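Local coordinates for protein peroxidase (Cellulomonas bogoriensis 69B4 = DSM 16987, PDB 6QZO) that binds heme b and probably works as a dye-decolorising (DyP) type peroxidase, using hydrogen peroxide to oxidise its substrates, at residues F305-Y310 with F328-R333; G39-P44 with D213-R218; V232-A237 with V359-F364. All coordinates share one frame; numbering follows the deposited sequence.

Contact 1 of 3, residues F305-Y310 with F328-R333; sequences FLRRAY and FVTYQR. With HEM (protoporphyrin IX containing Fe), chain I.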
loop_
_atom_site.group_PDB
_atom_site.type_symbol
_atom_site.label_atom_id
_atom_site.label_comp_id
_atom_site.label_asym_id
_atom_site.label_seq_id
_atom_site.Cartn_x
_atom_site.Cartn_y
_atom_site.Cartn_z
ATOM N N PHE A 305 23.784 14.056 -1.699
ATOM C CA PHE A 305 22.648 14.102 -0.750
ATOM C C PHE A 305 22.264 12.665 -0.390
ATOM O O PHE A 305 22.594 11.737 -1.162
ATOM C CB PHE A 305 21.476 14.890 -1.355
ATOM C CG PHE A 305 21.286 14.672 -2.831
ATOM C CD1 PHE A 305 20.603 13.563 -3.305
ATOM C CD2 PHE A 305 21.840 15.552 -3.744
ATOM C CE1 PHE A 305 20.467 13.343 -4.667
ATOM C CE2 PHE A 305 21.703 15.332 -5.103
ATOM C CZ PHE A 305 21.013 14.231 -5.562
ATOM N N LEU A 306 21.630 12.497 0.771
ATOM C CA LEU A 306 21.100 11.192 1.237
ATOM C C LEU A 306 19.784 10.922 0.499
ATOM O O LEU A 306 18.751 11.516 0.878
ATOM C CB LEU A 306 20.893 11.222 2.752
ATOM C CG LEU A 306 20.448 9.898 3.376
ATOM C CD1 LEU A 306 21.444 8.779 3.072
ATOM C CD2 LEU A 306 20.218 10.055 4.864
ATOM N N ARG A 307 19.834 10.072 -0.519
ATOM C CA ARG A 307 18.605 9.558 -1.166
ATOM C C ARG A 307 17.995 8.541 -0.202
ATOM O O ARG A 307 18.755 7.732 0.364
ATOM C CB ARG A 307 18.920 8.950 -2.535
ATOM C CG ARG A 307 19.359 9.987 -3.549
ATOM C CD ARG A 307 19.783 9.339 -4.853
ATOM N NE ARG A 307 20.996 8.560 -4.688
ATOM C CZ ARG A 307 21.264 7.394 -5.262
ATOM N NH1 ARG A 307 20.393 6.800 -6.055
ATOM N NH2 ARG A 307 22.436 6.813 -5.056
ATOM N N ARG A 308 16.677 8.621 -0.021
ATOM C CA ARG A 308 15.914 7.708 0.858
ATOM C C ARG A 308 14.587 7.418 0.162
ATOM O O ARG A 308 13.524 7.754 0.728
ATOM C CB ARG A 308 15.775 8.351 2.243
ATOM C CG ARG A 308 15.649 7.330 3.363
ATOM C CD ARG A 308 15.581 8.019 4.690
ATOM N NE ARG A 308 15.377 7.140 5.819
ATOM C CZ ARG A 308 14.225 6.625 6.187
ATOM N NH1 ARG A 308 13.161 6.732 5.415
ATOM N NH2 ARG A 308 14.127 6.004 7.350
ATOM N N ALA A 309 14.673 6.859 -1.049
ATOM C CA ALA A 309 13.540 6.721 -1.991
ATOM C C ALA A 309 12.710 5.453 -1.689
ATOM O O ALA A 309 13.221 4.486 -1.072
ATOM C CB ALA A 309 14.044 6.733 -3.412
ATOM N N TYR A 310 11.453 5.502 -2.112
ATOM C CA TYR A 310 10.450 4.423 -1.973
ATOM C C TYR A 310 9.751 4.246 -3.324
ATOM O O TYR A 310 9.686 5.213 -4.089
ATOM C CB TYR A 310 9.469 4.784 -0.852
ATOM C CG TYR A 310 9.978 4.482 0.533
ATOM C CD1 TYR A 310 10.851 5.335 1.195
ATOM C CD2 TYR A 310 9.604 3.321 1.174
ATOM C CE1 TYR A 310 11.336 5.031 2.457
ATOM C CE2 TYR A 310 10.071 3.009 2.437
ATOM C CZ TYR A 310 10.928 3.866 3.085
ATOM O OH TYR A 310 11.363 3.526 4.327
ATOM N N PHE A 328 10.874 10.025 -4.636
ATOM C CA PHE A 328 12.289 10.449 -4.530
ATOM C C PHE A 328 12.394 11.455 -3.390
ATOM O O PHE A 328 12.085 12.651 -3.604
ATOM C CB PHE A 328 12.767 11.014 -5.861
ATOM C CG PHE A 328 14.259 11.096 -5.947
ATOM C CD1 PHE A 328 15.036 9.969 -5.746
ATOM C CD2 PHE A 328 14.884 12.290 -6.231
ATOM C CE1 PHE A 328 16.407 10.027 -5.856
ATOM C CE2 PHE A 328 16.263 12.360 -6.306
ATOM C CZ PHE A 328 17.016 11.233 -6.116
ATOM N N VAL A 329 12.780 10.969 -2.211
ATOM C CA VAL A 329 12.983 11.791 -0.981
ATOM C C VAL A 329 14.491 11.931 -0.790
ATOM O O VAL A 329 15.166 10.890 -0.755
ATOM C CB VAL A 329 12.329 11.117 0.240
ATOM C CG1 VAL A 329 12.458 11.973 1.497
ATOM C CG2 VAL A 329 10.867 10.771 -0.016
ATOM N N THR A 330 15.012 13.160 -0.708
ATOM C CA THR A 330 16.455 13.427 -0.435
ATOM C C THR A 330 16.590 14.360 0.772
ATOM O O THR A 330 15.710 15.200 0.977
ATOM C CB THR A 330 17.186 13.999 -1.653
ATOM O OG1 THR A 330 16.772 15.355 -1.817
ATOM C CG2 THR A 330 16.923 13.226 -2.930
ATOM N N TYR A 331 17.663 14.175 1.534
ATOM C CA TYR A 331 18.065 15.013 2.688
ATOM C C TYR A 331 19.484 15.543 2.459
ATOM O O TYR A 331 20.356 14.773 2.034
ATOM C CB TYR A 331 18.001 14.215 3.984
ATOM C CG TYR A 331 16.615 13.778 4.368
ATOM C CD1 TYR A 331 15.739 14.652 4.987
ATOM C CD2 TYR A 331 16.190 12.482 4.140
ATOM C CE1 TYR A 331 14.465 14.262 5.343
ATOM C CE2 TYR A 331 14.917 12.077 4.479
ATOM C CZ TYR A 331 14.050 12.971 5.087
ATOM O OH TYR A 331 12.802 12.564 5.471
ATOM N N GLN A 332 19.689 16.830 2.738
ATOM C CA GLN A 332 20.982 17.542 2.531
ATOM C C GLN A 332 21.001 18.813 3.394
ATOM O O GLN A 332 19.904 19.311 3.734
ATOM C CB GLN A 332 21.163 17.834 1.038
ATOM C CG GLN A 332 20.023 18.621 0.408
ATOM C CD GLN A 332 18.829 17.765 0.050
ATOM O OE1 GLN A 332 18.944 16.756 -0.645
ATOM N NE2 GLN A 332 17.665 18.176 0.512
ATOM N N ARG A 333 22.186 19.328 3.739
ATOM C CA ARG A 333 22.323 20.570 4.551
ATOM C C ARG A 333 21.624 21.725 3.816
ATOM O O ARG A 333 20.864 22.441 4.469
ATOM C CB ARG A 333 23.794 20.902 4.833
ATOM C CG ARG A 333 24.001 22.065 5.799
ATOM C CD ARG A 333 25.450 22.522 5.955
ATOM N NE ARG A 333 26.443 22.038 4.994
ATOM C CZ ARG A 333 26.772 22.621 3.834
ATOM N NH1 ARG A 333 26.202 23.753 3.448
ATOM N NH2 ARG A 333 27.691 22.068 3.067
HETATM C CHA HEM I . 21.789 6.786 -9.014
HETATM C CHB HEM I . 17.450 5.470 -10.626
HETATM C CHC HEM I . 15.970 10.061 -10.353
HETATM C CHD HEM I . 20.174 11.308 -8.351
HETATM C C1A HEM I . 20.744 6.052 -9.503
HETATM C C2A HEM I . 20.830 4.679 -9.877
HETATM C C3A HEM I . 19.607 4.319 -10.345
HETATM C C4A HEM I . 18.766 5.448 -10.229
HETATM C CMA HEM I . 19.188 2.963 -10.878
HETATM C CAA HEM I . 22.062 3.793 -9.831
HETATM C CBA HEM I . 22.244 3.058 -8.504
HETATM C CGA HEM I . 22.660 4.032 -7.450
HETATM O O1A HEM I . 21.746 4.554 -6.754
HETATM O O2A HEM I . 23.883 4.312 -7.298
HETATM C C1B HEM I . 16.690 6.632 -10.688
HETATM C C2B HEM I . 15.351 6.627 -11.164
HETATM C C3B HEM I . 14.916 7.928 -11.098
HETATM C C4B HEM I . 16.053 8.695 -10.573
HETATM C CMB HEM I . 14.567 5.403 -11.631
HETATM C CAB HEM I . 13.594 8.520 -11.384
HETATM C CBB HEM I . 12.483 7.803 -11.560
HETATM C C1C HEM I . 16.968 10.810 -9.775
HETATM C C2C HEM I . 16.873 12.179 -9.533
HETATM C C3C HEM I . 18.058 12.583 -8.963
HETATM C C4C HEM I . 18.896 11.403 -8.856
HETATM C CMC HEM I . 15.728 13.111 -9.822
HETATM C CAC HEM I . 18.161 14.024 -8.614
HETATM C CBC HEM I . 19.187 14.608 -8.058
HETATM C C1D HEM I . 20.957 10.136 -8.384
HETATM C C2D HEM I . 22.336 10.097 -7.862
HETATM C C3D HEM I . 22.794 8.848 -8.063
HETATM C C4D HEM I . 21.675 8.131 -8.698
HETATM C CMD HEM I . 23.167 11.209 -7.245
HETATM C CAD HEM I . 24.182 8.313 -7.695
HETATM C CBD HEM I . 25.173 8.518 -8.860
HETATM C CGD HEM I . 26.607 8.074 -8.594
HETATM O O1D HEM I . 27.386 8.796 -7.936
HETATM O O2D HEM I . 27.056 6.988 -9.058
HETATM N NA HEM I . 19.476 6.505 -9.724
HETATM N NB HEM I . 17.065 7.868 -10.358
HETATM N NC HEM I . 18.186 10.344 -9.378
HETATM N ND HEM I . 20.619 8.934 -8.869
HETATM FE FE HEM I . 18.964 8.418 -9.626
#

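Contact 2 of 3, residues G39-P44 with D213-R218; sequences GIVTPP and DLLWHR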
loop_
_atom_site.group_PDB
_atom_site.type_symbol
_atom_site.label_atom_id
_atom_site.label_comp_id
_atom_site.label_asym_id
_atom_site.label_seq_id
_atom_site.Cartn_x
_atom_site.Cartn_y
_atom_site.Cartn_z
ATOM N N GLY A 39 14.303 8.794 11.278
ATOM C CA GLY A 39 13.616 8.641 9.983
ATOM C C GLY A 39 14.404 9.249 8.850
ATOM O O GLY A 39 13.844 9.366 7.750
ATOM N N ILE A 40 15.667 9.610 9.115
ATOM C CA ILE A 40 16.598 10.225 8.125
ATOM C C ILE A 40 17.785 9.284 7.924
ATOM O O ILE A 40 17.908 8.746 6.795
ATOM C CB ILE A 40 16.996 11.645 8.553
ATOM C CG1 ILE A 40 15.752 12.524 8.716
ATOM C CG2 ILE A 40 17.968 12.253 7.566
ATOM C CD1 ILE A 40 15.989 13.782 9.535
ATOM N N VAL A 41 18.598 9.062 8.963
ATOM C CA VAL A 41 19.740 8.099 8.894
ATOM C C VAL A 41 19.283 6.738 9.420
ATOM O O VAL A 41 20.007 5.753 9.198
ATOM C CB VAL A 41 20.987 8.642 9.618
ATOM C CG1 VAL A 41 22.036 7.590 9.922
ATOM C CG2 VAL A 41 21.581 9.761 8.772
ATOM N N THR A 42 18.131 6.681 10.075
ATOM C CA THR A 42 17.475 5.403 10.460
ATOM C C THR A 42 17.409 4.515 9.214
ATOM O O THR A 42 16.897 4.966 8.179
ATOM C CB THR A 42 16.065 5.641 11.016
ATOM O OG1 THR A 42 16.175 6.701 11.974
ATOM C CG2 THR A 42 15.461 4.390 11.632
ATOM N N PRO A 43 17.887 3.250 9.275
ATOM C CA PRO A 43 17.792 2.339 8.138
ATOM C C PRO A 43 16.347 2.342 7.640
ATOM O O PRO A 43 15.410 2.256 8.442
ATOM C CB PRO A 43 18.220 0.972 8.710
ATOM C CG PRO A 43 19.059 1.293 9.932
ATOM C CD PRO A 43 18.515 2.614 10.450
ATOM N N PRO A 44 16.098 2.548 6.326
ATOM C CA PRO A 44 14.726 2.661 5.833
ATOM C C PRO A 44 13.917 1.383 6.034
ATOM O O PRO A 44 14.331 0.303 5.633
ATOM C CB PRO A 44 14.909 3.026 4.349
ATOM C CG PRO A 44 16.289 3.632 4.282
ATOM C CD PRO A 44 17.094 2.855 5.294
ATOM N N ASP A 213 28.696 16.674 7.608
ATOM C CA ASP A 213 28.555 18.131 7.335
ATOM C C ASP A 213 27.752 18.362 6.044
ATOM O O ASP A 213 27.304 19.515 5.840
ATOM C CB ASP A 213 29.924 18.816 7.265
ATOM C CG ASP A 213 30.785 18.331 6.113
ATOM O OD1 ASP A 213 31.124 17.119 6.093
ATOM O OD2 ASP A 213 31.091 19.160 5.228
ATOM N N LEU A 214 27.593 17.336 5.197
ATOM C CA LEU A 214 26.842 17.439 3.917
ATOM C C LEU A 214 25.365 17.077 4.110
ATOM O O LEU A 214 24.602 17.242 3.144
ATOM C CB LEU A 214 27.496 16.526 2.873
ATOM C CG LEU A 214 28.942 16.860 2.518
ATOM C CD1 LEU A 214 29.461 15.957 1.403
ATOM C CD2 LEU A 214 29.085 18.324 2.116
ATOM N N LEU A 215 24.977 16.624 5.301
ATOM C CA LEU A 215 23.583 16.251 5.643
ATOM C C LEU A 215 23.027 17.203 6.702
ATOM O O LEU A 215 21.907 17.737 6.517
ATOM C CB LEU A 215 23.590 14.810 6.166
ATOM C CG LEU A 215 22.251 14.292 6.689
ATOM C CD1 LEU A 215 21.223 14.329 5.579
ATOM C CD2 LEU A 215 22.395 12.894 7.262
ATOM N N TRP A 216 23.776 17.369 7.788
ATOM C CA TRP A 216 23.332 18.018 9.048
ATOM C C TRP A 216 23.798 19.479 9.078
ATOM O O TRP A 216 24.991 19.724 8.812
ATOM C CB TRP A 216 23.889 17.246 10.243
ATOM C CG TRP A 216 23.459 15.812 10.359
ATOM C CD1 TRP A 216 24.282 14.737 10.532
ATOM C CD2 TRP A 216 22.113 15.294 10.387
ATOM N NE1 TRP A 216 23.546 13.591 10.664
ATOM C CE2 TRP A 216 22.215 13.900 10.582
ATOM C CE3 TRP A 216 20.839 15.861 10.279
ATOM C CZ2 TRP A 216 21.092 13.070 10.653
ATOM C CZ3 TRP A 216 19.728 15.047 10.361
ATOM C CH2 TRP A 216 19.855 13.667 10.534
ATOM N N HIS A 217 22.881 20.400 9.385
ATOM C CA HIS A 217 23.168 21.823 9.705
ATOM C C HIS A 217 23.792 21.860 11.104
ATOM O O HIS A 217 23.215 21.243 12.022
ATOM C CB HIS A 217 21.869 22.634 9.597
ATOM C CG HIS A 217 22.028 24.115 9.593
ATOM N ND1 HIS A 217 22.049 24.875 10.761
ATOM C CD2 HIS A 217 22.100 24.984 8.561
ATOM C CE1 HIS A 217 22.142 26.152 10.441
ATOM N NE2 HIS A 217 22.191 26.253 9.094
ATOM N N ARG A 218 24.948 22.519 11.265
ATOM C CA ARG A 218 25.633 22.630 12.579
ATOM C C ARG A 218 25.645 24.092 13.042
ATOM O O ARG A 218 24.699 24.479 13.758
ATOM C CB ARG A 218 27.028 22.011 12.488
ATOM C CG ARG A 218 27.049 20.496 12.631
ATOM C CD ARG A 218 28.474 19.967 12.738
ATOM N NE ARG A 218 29.104 20.162 14.050
ATOM C CZ ARG A 218 28.990 19.347 15.101
ATOM N NH1 ARG A 218 28.252 18.253 15.043
ATOM N NH2 ARG A 218 29.636 19.616 16.223
#

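Contact 3 of 3, residues V232-A237 with V359-F364; sequences VVRRIA and VGSAVF. With HEM (protoporphyrin IX containing Fe), chain I.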
loop_
_atom_site.group_PDB
_atom_site.type_symbol
_atom_site.label_atom_id
_atom_site.label_comp_id
_atom_site.label_asym_id
_atom_site.label_seq_id
_atom_site.Cartn_x
_atom_site.Cartn_y
_atom_site.Cartn_z
ATOM N N VAL A 232 13.834 17.243 0.258
ATOM C CA VAL A 232 13.202 17.350 -1.090
ATOM C C VAL A 232 12.345 16.102 -1.294
ATOM O O VAL A 232 12.846 15.002 -1.026
ATOM C CB VAL A 232 14.260 17.478 -2.194
ATOM C CG1 VAL A 232 13.658 17.283 -3.575
ATOM C CG2 VAL A 232 14.996 18.799 -2.103
ATOM N N VAL A 233 11.108 16.292 -1.757
ATOM C CA VAL A 233 10.217 15.213 -2.250
ATOM C C VAL A 233 9.876 15.510 -3.706
ATOM O O VAL A 233 9.140 16.485 -3.942
ATOM C CB VAL A 233 8.943 15.098 -1.399
ATOM C CG1 VAL A 233 8.020 13.998 -1.877
ATOM C CG2 VAL A 233 9.289 14.880 0.058
ATOM N N ARG A 234 10.427 14.708 -4.624
ATOM C CA ARG A 234 9.994 14.644 -6.038
ATOM C C ARG A 234 9.203 13.349 -6.231
ATOM O O ARG A 234 9.751 12.256 -5.950
ATOM C CB ARG A 234 11.192 14.656 -6.982
ATOM C CG ARG A 234 12.125 15.838 -6.803
ATOM C CD ARG A 234 11.639 17.095 -7.485
ATOM N NE ARG A 234 11.963 17.159 -8.884
ATOM C CZ ARG A 234 11.730 18.197 -9.672
ATOM N NH1 ARG A 234 11.100 19.276 -9.228
ATOM N NH2 ARG A 234 12.118 18.113 -10.930
ATOM N N ARG A 235 7.951 13.471 -6.644
ATOM C CA ARG A 235 7.134 12.346 -7.159
ATOM C C ARG A 235 7.521 12.180 -8.625
ATOM O O ARG A 235 7.227 13.104 -9.418
ATOM C CB ARG A 235 5.647 12.660 -7.003
ATOM C CG ARG A 235 4.742 11.451 -7.153
ATOM C CD ARG A 235 3.286 11.828 -7.031
ATOM N NE ARG A 235 2.376 10.717 -7.249
ATOM C CZ ARG A 235 2.108 9.749 -6.379
ATOM N NH1 ARG A 235 2.710 9.699 -5.201
ATOM N NH2 ARG A 235 1.229 8.807 -6.684
ATOM N N ILE A 236 8.224 11.104 -8.968
ATOM C CA ILE A 236 8.770 10.935 -10.347
ATOM C C ILE A 236 8.103 9.705 -10.957
ATOM O O ILE A 236 8.366 8.588 -10.488
ATOM C CB ILE A 236 10.311 10.856 -10.379
ATOM C CG1 ILE A 236 10.955 11.932 -9.504
ATOM C CG2 ILE A 236 10.798 10.959 -11.815
ATOM C CD1 ILE A 236 12.468 11.823 -9.428
ATOM N N ALA A 237 7.257 9.950 -11.967
ATOM C CA ALA A 237 6.475 8.919 -12.673
ATOM C C ALA A 237 7.402 8.151 -13.620
ATOM O O ALA A 237 8.302 8.790 -14.242
ATOM C CB ALA A 237 5.348 9.574 -13.407
ATOM N N VAL A 359 6.312 14.786 -11.460
ATOM C CA VAL A 359 4.883 15.228 -11.395
ATOM C C VAL A 359 4.599 15.923 -10.055
ATOM O O VAL A 359 3.492 16.478 -9.921
ATOM C CB VAL A 359 3.912 14.068 -11.675
ATOM C CG1 VAL A 359 4.081 13.571 -13.105
ATOM C CG2 VAL A 359 4.055 12.917 -10.688
ATOM N N GLY A 360 5.564 15.953 -9.136
ATOM C CA GLY A 360 5.423 16.623 -7.833
ATOM C C GLY A 360 6.760 17.083 -7.290
ATOM O O GLY A 360 7.739 16.341 -7.466
ATOM N N SER A 361 6.782 18.254 -6.640
ATOM C CA SER A 361 7.997 18.855 -6.035
ATOM C C SER A 361 7.629 19.582 -4.742
ATOM O O SER A 361 6.703 20.456 -4.758
ATOM C CB SER A 361 8.693 19.793 -6.981
ATOM O OG SER A 361 10.049 19.989 -6.556
ATOM N N ALA A 362 8.342 19.265 -3.652
ATOM C CA ALA A 362 8.178 19.949 -2.359
ATOM C C ALA A 362 9.533 20.064 -1.663
ATOM O O ALA A 362 10.316 19.078 -1.691
ATOM C CB ALA A 362 7.193 19.188 -1.541
ATOM N N VAL A 363 9.782 21.231 -1.065
ATOM C CA VAL A 363 11.007 21.508 -0.266
ATOM C C VAL A 363 10.569 21.833 1.154
ATOM O O VAL A 363 9.594 22.585 1.300
ATOM C CB VAL A 363 11.829 22.657 -0.879
ATOM C CG1 VAL A 363 13.138 22.843 -0.152
ATOM C CG2 VAL A 363 12.056 22.427 -2.363
ATOM N N PHE A 364 11.263 21.268 2.143
ATOM C CA PHE A 364 10.975 21.464 3.587
ATOM C C PHE A 364 12.287 21.647 4.345
ATOM O O PHE A 364 13.327 21.064 3.950
ATOM C CB PHE A 364 10.216 20.274 4.172
ATOM C CG PHE A 364 8.922 19.991 3.461
ATOM C CD1 PHE A 364 7.766 20.660 3.805
ATOM C CD2 PHE A 364 8.873 19.079 2.423
ATOM C CE1 PHE A 364 6.578 20.409 3.134
ATOM C CE2 PHE A 364 7.684 18.839 1.762
ATOM C CZ PHE A 364 6.546 19.496 2.115
HETATM C CHA HEM I . 21.789 6.786 -9.014
HETATM C CHB HEM I . 17.450 5.470 -10.626
HETATM C CHC HEM I . 15.970 10.061 -10.353
HETATM C CHD HEM I . 20.174 11.308 -8.351
HETATM C C1A HEM I . 20.744 6.052 -9.503
HETATM C C2A HEM I . 20.830 4.679 -9.877
HETATM C C3A HEM I . 19.607 4.319 -10.345
HETATM C C4A HEM I . 18.766 5.448 -10.229
HETATM C CMA HEM I . 19.188 2.963 -10.878
HETATM C CAA HEM I . 22.062 3.793 -9.831
HETATM C CBA HEM I . 22.244 3.058 -8.504
HETATM C CGA HEM I . 22.660 4.032 -7.450
HETATM O O1A HEM I . 21.746 4.554 -6.754
HETATM O O2A HEM I . 23.883 4.312 -7.298
HETATM C C1B HEM I . 16.690 6.632 -10.688
HETATM C C2B HEM I . 15.351 6.627 -11.164
HETATM C C3B HEM I . 14.916 7.928 -11.098
HETATM C C4B HEM I . 16.053 8.695 -10.573
HETATM C CMB HEM I . 14.567 5.403 -11.631
HETATM C CAB HEM I . 13.594 8.520 -11.384
HETATM C CBB HEM I . 12.483 7.803 -11.560
HETATM C C1C HEM I . 16.968 10.810 -9.775
HETATM C C2C HEM I . 16.873 12.179 -9.533
HETATM C C3C HEM I . 18.058 12.583 -8.963
HETATM C C4C HEM I . 18.896 11.403 -8.856
HETATM C CMC HEM I . 15.728 13.111 -9.822
HETATM C CAC HEM I . 18.161 14.024 -8.614
HETATM C CBC HEM I . 19.187 14.608 -8.058
HETATM C C1D HEM I . 20.957 10.136 -8.384
HETATM C C2D HEM I . 22.336 10.097 -7.862
HETATM C C3D HEM I . 22.794 8.848 -8.063
HETATM C C4D HEM I . 21.675 8.131 -8.698
HETATM C CMD HEM I . 23.167 11.209 -7.245
HETATM C CAD HEM I . 24.182 8.313 -7.695
HETATM C CBD HEM I . 25.173 8.518 -8.860
HETATM C CGD HEM I . 26.607 8.074 -8.594
HETATM O O1D HEM I . 27.386 8.796 -7.936
HETATM O O2D HEM I . 27.056 6.988 -9.058
HETATM N NA HEM I . 19.476 6.505 -9.724
HETATM N NB HEM I . 17.065 7.868 -10.358
HETATM N NC HEM I . 18.186 10.344 -9.378
HETATM N ND HEM I . 20.619 8.934 -8.869
HETATM FE FE HEM I . 18.964 8.418 -9.626
#

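Contact 1 of 3, residues F305-Y310 with F328-R333
The carbonyl oxygen of Leu306 takes one hydrogen bond and one CA-H contact from the facing strand: Tyr331 N donates to Leu306 O at 2.9 Å, tilted 28° from the carbonyl plane, and Thr330 CA lies 3.3 Å from Leu306 O. Leu306 N returns a bond to Tyr331 O, and Arg308 N reaches Val329 O. This ladder makes the antiparallel hairpin of strands 306-314 and 323-332, half of the four-stranded sheet of the C-terminal family region, consistent with the dimeric alpha/beta-barrel fold of DyP peroxidases; its face bearing Arg307 and Thr330 looks toward the heme. Arginine suits its place because its positive, two-pronged guanidinium can meet a propionate carboxylate: bent at chi3 (-67°), it lies over heme C3D, and NH1 and NH2 of Arg307 both donate to heme O1A, at 2.7 and 2.9 Å, while NH1 also salt-bridges Glu201. The Phe328 ring lies between Thr330 CG2 on one face and heme C1C on the other, with Arg307 CD at its edge, 3.6 Å from Phe328 CZ. Thr330 OG1 donates to a lone pair of Gln332 OE1, steadying the amide beside Phe305. Arg308 CD leans on the Tyr331 ring, whose hydroxyl bonds Gln146; Arg308 NH2 goes to Thr42.

Contact 2 of 3, residues G39-P44 with D213-R218
Val41 and Leu215 meet methyl to methyl, with CG2 of Val41 3.6 Å from CD2 of Leu215, and this is the tightest point between the two loops. The same Val41 methyl also touches Trp216, CG2 to CZ2 3.8 Å, so a single branch of the valine rests on two neighbours. Leu215 CD2 in turn covers one face of the indole of Trp216. Ile40 meets the far end of the six-membered ring: its CG2 lies 3.8 Å from Trp216 CH2. A chi1 of -61°, with CG anti to the carbonyl carbon, swings the indole until that end comes up to Ile40 and Val41, although the CB bond of Trp216 does not point at them; a side chain this long can span backbones whose nearest CA atoms, of Ile40 and Leu215, are 9.6 Å apart. Branched Ile40 and Val41 suit the site by offering methyls to the broad ring. Ile40, Leu215 and Trp216 form the buried side, where the approach of Ile40 CG2 to Leu215 CD1 is looser, 4.3 Å; Val41 is exposed to solvent, yet presses CG2 inward. Residues 39-44 belong to the N-terminal family region and 213-218 to the C-terminal one, so the contact ties the two halves. Trp216 also stacks on His36. Since no hydrogen bond crosses, the attachment depends on dispersion and the exclusion of water, which reward close shape more than exact direction.

Contact 3 of 3, residues V232-A237 with V359-F364
Val233 and Ala362 form one of the two hydrogen-bonded pairs between antiparallel strands whose axes approach to 4.5 Å and whose directions lie 175° apart. Backbone bonds come first. Val233 N donates to Ala362 O at 2.9 Å, and Ala362 N answers to Val233 O. Further along, Arg235 O receives both Val359 N, at 2.8 Å, and Gly360 N, a weak bond at 3.3 Å, so that two residues face one: a classic beta bulge. Glycine fits here, because a CB on Gly360 would press against the CB of Arg235. Arg235 N returns to Gly360 O from well above the carbonyl plane, 42° out of it.

The polar side-chain bond belongs to Arg234. Bends at chi2 and chi3 fold its chain back to the partner strand, where NH1 donates to Ser361 OG at 3.0 Å, the oxygen lying in the guanidinium plane; NH2 makes a salt bridge to Asp132. With a leucine here, Asp132 would probably be left without its charged mate and Ser361 OG without this donor.

Apolar contacts finish the account. Val359 CG2 crosses the Arg235 chain at its methylenes, 3.9 Å from its CG, while the extended arginine carries its guanidinium onward to Gln176 and to cation-pi contacts with Tyr312 and Trp138. Ala237 CB meets Val359 CG1 at 4.2 Å. Ile236, branched and greasy, turns CD1 to the heme methyl CMC at 3.5 Å.

Strand 356-366 is outermost in the sheet within this chain, and strand 229-238 lies between it and strand 323-332, bonding to the latter through Val232, Arg234 and Ile236. The face carrying Val233 and Ala362 packs against strand 170-179 of the other sheet, through Gln176 and Trp174.

Contacts 1 and 3 lie in the same sheet, where strand 323-332 of contact 1 and strand 229-238 of contact 3 are neighbours. Both are buried and both touch the heme, contact 1 with a charged arginine and aromatic rings, contact 3 with an isoleucine alone. Contact 2 is different: two loop segments with no hydrogen bond between them, held by apolar side chains, its touching residues buried except one exposed valine. It is tied to contact 1, since Arg333 NE probably bonds Asp213 O, but does not touch contact 3. Regular ladders thus serve the sheet, and side-chain packing the junction of the halves.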